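Long-range contacts in peroxin 22 (Pichia angusta, PDB 5NKZ), which probably takes part in peroxisome biogenesis and, through its soluble domain, binds the ubiquitin-conjugating enzyme Pex4p: residues S31-L36 and N100-T105; L36-L41 and H60-K65. All blocks are in the same frame, centred on the assembly; numbering follows the deposited sequence.

Interaction 1. Residues S31-L36 and N100-T105; sequences SVSLVL and NINLIT
Val-32 turns CG1 anti to the backbone N (chi1 -178°), which aims that methyl at Leu-103 and leaves CG2, beside the N, for Ile-101. Leu-103 answers with CG beside its own N (chi1 -52°), so that its CD1 lies 3.7 Å from Val-32 CG1. Val-32 CG2 meets Ile-101 CD1 at the same 3.7 Å, and further along Leu-34 CD1 rests on Leu-103 CB at 3.9 Å. All four of these side chains lie on one face of the sheet, where Asn-127 and Glu-130 of the C-terminal part pack on Leu-34 and Leu-103 respectively. Their backbones are central neighbours in a five-stranded parallel sheet of Rossmann-like alpha/beta order, strand 32-36 lying between 55-59 and 101-103. The axes of strands 32-36 and 101-103 run 8° from exactly parallel. The backbone bonds alternate in direction, as parallel pairing requires: Ile-101 N gives to Ser-31 O, Ser-33 N to Ile-101 O at 2.8 Å, Leu-103 N to Ser-33 O at 2.9 Å, and Val-35 N to Leu-103 O. A CA-H of Val-32 also leans on Ile-101 O. The opposite face is more polar. There Ser-33 CB sits 3.5 Å from Asn-102 OD1; Ser-33 OG bonds instead to Ser-99 OG, and Asn-102 ND2 gives to the carbonyl oxygens of Ser-99 and Asp-122. Helix 87-97 covers this face with Leu-94 and Leu-97. Beyond the last bridge, Val-35 CG2 fits against both CG1 and CD1 of Ile-104, reaching CG1 at 3.5 Å.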
loop_
_atom_site.group_PDB
_atom_site.type_symbol
_atom_site.label_atom_id
_atom_site.label_comp_id
_atom_site.label_asym_id
_atom_site.label_seq_id
_atom_site.Cartn_x
_atom_site.Cartn_y
_atom_site.Cartn_z
ATOM N N SER C 31 9.632 -11.730 11.446
ATOM C CA SER C 31 9.794 -10.606 10.435
ATOM C C SER C 31 11.150 -9.916 10.405
ATOM O O SER C 31 11.516 -9.339 11.388
ATOM C CB SER C 31 8.737 -9.518 10.691
ATOM O OG SER C 31 7.457 -9.953 10.270
ATOM N N VAL C 32 11.879 -9.958 9.298
ATOM C CA VAL C 32 13.221 -9.394 9.260
ATOM C C VAL C 32 13.393 -8.522 8.018
ATOM O O VAL C 32 13.022 -8.924 6.893
ATOM C CB VAL C 32 14.321 -10.516 9.279
ATOM C CG1 VAL C 32 15.756 -9.939 9.277
ATOM C CG2 VAL C 32 14.064 -11.508 10.403
ATOM N N SER C 33 13.940 -7.326 8.237
ATOM C CA SER C 33 14.357 -6.457 7.142
ATOM C C SER C 33 15.865 -6.573 6.997
ATOM O O SER C 33 16.602 -6.343 7.952
ATOM C CB SER C 33 13.937 -4.977 7.375
ATOM O OG SER C 33 12.534 -4.768 7.193
ATOM N N LEU C 34 16.339 -6.901 5.807
ATOM C CA LEU C 34 17.759 -7.092 5.615
ATOM C C LEU C 34 18.299 -6.089 4.644
ATOM O O LEU C 34 17.926 -6.132 3.474
ATOM C CB LEU C 34 17.996 -8.524 5.084
ATOM C CG LEU C 34 19.434 -8.962 4.768
ATOM C CD1 LEU C 34 20.339 -8.712 5.971
ATOM C CD2 LEU C 34 19.425 -10.422 4.337
ATOM N N VAL C 35 19.170 -5.196 5.082
ATOM C CA VAL C 35 19.714 -4.234 4.125
ATOM C C VAL C 35 21.114 -4.630 3.770
ATOM O O VAL C 35 21.994 -4.759 4.649
ATOM C CB VAL C 35 19.560 -2.698 4.503
ATOM C CG1 VAL C 35 18.419 -2.485 5.496
ATOM C CG2 VAL C 35 20.844 -2.037 5.024
ATOM N N LEU C 36 21.287 -4.801 2.458
ATOM C CA LEU C 36 22.530 -5.262 1.851
ATOM C C LEU C 36 23.190 -4.147 1.043
ATOM O O LEU C 36 22.660 -3.723 0.029
ATOM C CB LEU C 36 22.269 -6.477 0.940
ATOM C CG LEU C 36 21.563 -7.686 1.584
ATOM C CD1 LEU C 36 21.184 -8.743 0.550
ATOM C CD2 LEU C 36 22.414 -8.255 2.705
ATOM N N ASN C 100 10.077 -6.736 12.701
ATOM C CA ASN C 100 10.489 -7.089 14.071
ATOM C C ASN C 100 12.006 -7.048 14.265
ATOM O O ASN C 100 12.466 -6.677 15.345
ATOM C CB ASN C 100 10.048 -8.507 14.425
ATOM C CG ASN C 100 8.538 -8.654 14.558
ATOM O OD1 ASN C 100 7.767 -8.154 13.765
ATOM N ND2 ASN C 100 8.116 -9.369 15.568
ATOM N N ILE C 101 12.770 -7.481 13.247
ATOM C CA ILE C 101 14.239 -7.525 13.286
ATOM C C ILE C 101 14.815 -6.698 12.145
ATOM O O ILE C 101 14.355 -6.797 11.004
ATOM C CB ILE C 101 14.778 -8.996 13.236
ATOM C CG1 ILE C 101 14.239 -9.830 14.435
ATOM C CG2 ILE C 101 16.309 -9.034 13.236
ATOM C CD1 ILE C 101 13.543 -11.135 14.062
ATOM N N ASN C 102 15.825 -5.900 12.430
ATOM C CA ASN C 102 16.302 -4.987 11.416
ATOM C C ASN C 102 17.794 -5.131 11.358
ATOM O O ASN C 102 18.483 -4.727 12.276
ATOM C CB ASN C 102 15.837 -3.518 11.673
ATOM C CG ASN C 102 14.325 -3.316 11.471
ATOM O OD1 ASN C 102 13.858 -3.081 10.339
ATOM N ND2 ASN C 102 13.557 -3.413 12.552
ATOM N N LEU C 103 18.276 -5.755 10.295
ATOM C CA LEU C 103 19.695 -5.997 10.099
ATOM C C LEU C 103 20.251 -5.043 9.084
ATOM O O LEU C 103 19.806 -5.028 7.927
ATOM C CB LEU C 103 19.937 -7.405 9.598
ATOM C CG LEU C 103 19.286 -8.498 10.413
ATOM C CD1 LEU C 103 19.481 -9.785 9.621
ATOM C CD2 LEU C 103 19.896 -8.546 11.813
ATOM N N ILE C 104 21.268 -4.304 9.513
ATOM C CA ILE C 104 21.857 -3.247 8.710
ATOM C C ILE C 104 23.204 -2.865 9.316
ATOM O O ILE C 104 23.270 -2.580 10.520
ATOM C CB ILE C 104 20.879 -2.016 8.645
ATOM C CG1 ILE C 104 21.607 -0.742 8.170
ATOM C CG2 ILE C 104 20.155 -1.773 9.985
ATOM C CD1 ILE C 104 20.714 0.372 7.641
ATOM N N THR C 105 24.280 -2.898 8.537
ATOM C CA THR C 105 25.544 -2.362 9.050
ATOM C C THR C 105 25.544 -0.908 8.643
ATOM O O THR C 105 25.688 -0.596 7.452
ATOM C CB THR C 105 26.804 -3.041 8.484
ATOM O OG1 THR C 105 26.667 -3.136 7.076
ATOM C CG2 THR C 105 26.996 -4.422 9.045
#

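Interaction 2. Residues L36-L41 and H60-K65; sequences LTQKDL and HPSVDK
Two loops leaving the C-terminal ends of the adjacent parallel strands 32-36 and 55-59 meet here, and an ST motif shapes the first of them. One backbone bond carries the strand pairing into the loops: His-60 N gives to Leu-36 O at 3.1 Å, nearly straight at hydrogen (171°), though the donor sits 34° out of the carbonyl plane. Next to it, Thr-37 lays its CG2 over one face of the His-60 imidazole, 4.0 Å from the ring centroid and shifted toward the rim near CD2, a CH-pi contact. Pro-61 CD covers the opposite face, and NE2 is bonded to Glu-87 OE1, which together probably limit how the ring can turn. The Thr-37 hydroxyl faces the other way: OG1, between the backbone N and the carbonyl carbon (chi1 57°), accepts from Asp-40 N at 3.2 Å and donates to Asp-40 OD2 at 2.7 Å. With an alanine in place of Thr-37, Asp-40 N would probably lose its acceptor and OD2 the hydroxyl donor, and the His-60 face the methyl that lies over it. Farther out, Ser-62 OG takes a weak, 3.5 Å bond from Gln-38 N and touches Gln-38 CG. Val-63 CG2 packs against the backbone at Thr-37 C and Gln-38 N and reaches Leu-41 CD1 at 3.9 Å, with Phe-68 of helix 65-71 also against Val-63. Such pairing of strand-to-helix loops belongs to the C-terminal edge of a parallel alpha/beta sheet.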
loop_
_atom_site.group_PDB
_atom_site.type_symbol
_atom_site.label_atom_id
_atom_site.label_comp_id
_atom_site.label_asym_id
_atom_site.label_seq_id
_atom_site.Cartn_x
_atom_site.Cartn_y
_atom_site.Cartn_z
ATOM N N LEU C 36 21.287 -4.801 2.458
ATOM C CA LEU C 36 22.530 -5.262 1.851
ATOM C C LEU C 36 23.190 -4.147 1.043
ATOM O O LEU C 36 22.660 -3.723 0.029
ATOM C CB LEU C 36 22.269 -6.477 0.940
ATOM C CG LEU C 36 21.563 -7.686 1.584
ATOM C CD1 LEU C 36 21.184 -8.743 0.550
ATOM C CD2 LEU C 36 22.414 -8.255 2.705
ATOM N N THR C 37 24.326 -3.663 1.527
ATOM C CA THR C 37 25.327 -3.014 0.684
ATOM C C THR C 37 26.129 -4.075 -0.080
ATOM O O THR C 37 26.111 -5.232 0.272
ATOM C CB THR C 37 26.322 -2.204 1.547
ATOM O OG1 THR C 37 26.942 -3.069 2.519
ATOM C CG2 THR C 37 25.614 -1.093 2.271
ATOM N N GLN C 38 26.833 -3.642 -1.129
ATOM C CA GLN C 38 27.947 -4.377 -1.743
ATOM C C GLN C 38 28.708 -5.311 -0.787
ATOM O O GLN C 38 28.817 -6.499 -1.048
ATOM C CB GLN C 38 28.922 -3.357 -2.347
ATOM C CG GLN C 38 28.531 -2.935 -3.738
ATOM C CD GLN C 38 29.335 -3.617 -4.835
ATOM O OE1 GLN C 38 29.787 -4.765 -4.688
ATOM N NE2 GLN C 38 29.510 -2.910 -5.955
ATOM N N LYS C 39 29.151 -4.790 0.348
ATOM C CA LYS C 39 29.980 -5.527 1.282
ATOM C C LYS C 39 29.125 -6.523 2.011
ATOM O O LYS C 39 29.427 -7.693 2.028
ATOM C CB LYS C 39 30.663 -4.595 2.281
ATOM C CG LYS C 39 31.720 -3.686 1.636
ATOM C CD LYS C 39 31.131 -2.422 0.983
ATOM C CE LYS C 39 32.007 -1.169 1.088
ATOM N NZ LYS C 39 31.143 0.001 1.440
ATOM N N ASP C 40 28.015 -6.085 2.573
ATOM C CA ASP C 40 27.123 -7.009 3.300
ATOM C C ASP C 40 26.718 -8.253 2.501
ATOM O O ASP C 40 26.454 -9.298 3.059
ATOM C CB ASP C 40 25.881 -6.253 3.745
ATOM C CG ASP C 40 26.185 -5.225 4.826
ATOM O OD1 ASP C 40 26.866 -5.584 5.822
ATOM O OD2 ASP C 40 25.739 -4.057 4.679
ATOM N N LEU C 41 26.705 -8.101 1.186
ATOM C CA LEU C 41 26.285 -9.114 0.200
ATOM C C LEU C 41 26.876 -10.529 0.324
ATOM O O LEU C 41 26.256 -11.489 -0.127
ATOM C CB LEU C 41 26.601 -8.557 -1.202
ATOM C CG LEU C 41 25.743 -8.907 -2.402
ATOM C CD1 LEU C 41 25.584 -7.690 -3.303
ATOM C CD2 LEU C 41 26.382 -10.042 -3.172
ATOM N N HIS C 60 21.091 -1.368 -1.160
ATOM C CA HIS C 60 21.790 -0.099 -1.334
ATOM C C HIS C 60 21.704 0.306 -2.810
ATOM O O HIS C 60 21.523 -0.558 -3.678
ATOM C CB HIS C 60 23.256 -0.307 -0.938
ATOM C CG HIS C 60 23.971 0.925 -0.492
ATOM N ND1 HIS C 60 25.054 1.437 -1.172
ATOM C CD2 HIS C 60 23.807 1.710 0.600
ATOM C CE1 HIS C 60 25.504 2.507 -0.543
ATOM N NE2 HIS C 60 24.761 2.700 0.535
ATOM N N PRO C 61 21.811 1.617 -3.102
ATOM C CA PRO C 61 21.942 2.057 -4.496
ATOM C C PRO C 61 23.090 1.354 -5.223
ATOM O O PRO C 61 22.960 1.062 -6.405
ATOM C CB PRO C 61 22.244 3.558 -4.375
ATOM C CG PRO C 61 21.707 3.960 -3.058
ATOM C CD PRO C 61 21.743 2.764 -2.175
ATOM N N SER C 62 24.185 1.085 -4.513
ATOM C CA SER C 62 25.370 0.397 -5.081
ATOM C C SER C 62 25.043 -0.956 -5.696
ATOM O O SER C 62 25.699 -1.355 -6.644
ATOM C CB SER C 62 26.448 0.162 -4.019
ATOM O OG SER C 62 26.111 -0.973 -3.229
ATOM N N VAL C 63 24.051 -1.650 -5.137
ATOM C CA VAL C 63 23.631 -2.966 -5.618
ATOM C C VAL C 63 22.422 -2.873 -6.547
ATOM O O VAL C 63 21.330 -2.515 -6.096
ATOM C CB VAL C 63 23.257 -3.885 -4.432
ATOM C CG1 VAL C 63 22.869 -5.276 -4.916
ATOM C CG2 VAL C 63 24.402 -3.923 -3.421
ATOM N N ASP C 64 22.620 -3.220 -7.821
ATOM C CA ASP C 64 21.527 -3.301 -8.790
ATOM C C ASP C 64 20.609 -4.489 -8.512
ATOM O O ASP C 64 21.070 -5.601 -8.275
ATOM C CB ASP C 64 22.064 -3.419 -10.217
ATOM C CG ASP C 64 20.940 -3.547 -11.257
ATOM O OD1 ASP C 64 20.339 -2.508 -11.625
ATOM O OD2 ASP C 64 20.643 -4.693 -11.690
ATOM N N LYS C 65 19.311 -4.257 -8.567
ATOM C CA LYS C 65 18.341 -5.281 -8.228
ATOM C C LYS C 65 18.405 -6.418 -9.210
ATOM O O LYS C 65 18.548 -7.558 -8.797
ATOM C CB LYS C 65 16.910 -4.714 -8.133
ATOM C CG LYS C 65 15.834 -5.654 -7.559
ATOM C CD LYS C 65 14.475 -5.411 -8.170
ATOM C CE LYS C 65 13.389 -6.357 -7.675
ATOM N NZ LYS C 65 12.882 -5.834 -6.401
#

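The ranges share Leu-36, which of the two contacts takes part only in interaction 2: interaction 1 pairs strand 32-36 with 101-103 in the buried middle of the sheet, and interaction 2 begins where the same strand runs out, on the side of strand 55-59. Strand 32-36 is thus flanked by different neighbours in the two. Regular backbone bonding and aliphatic packing dominate the first, whereas the partly buried second has a single normal backbone bond across it, supplemented by a weak serine bond, a methyl on an imidazole and a valine packed against the facing loop. Asp-40 joins them, its OD1 probably hydrogen-bonded to Thr-105 OG1 at 2.8 Å. Along the chain, interaction 2 is nested within the loop that interaction 1 closes.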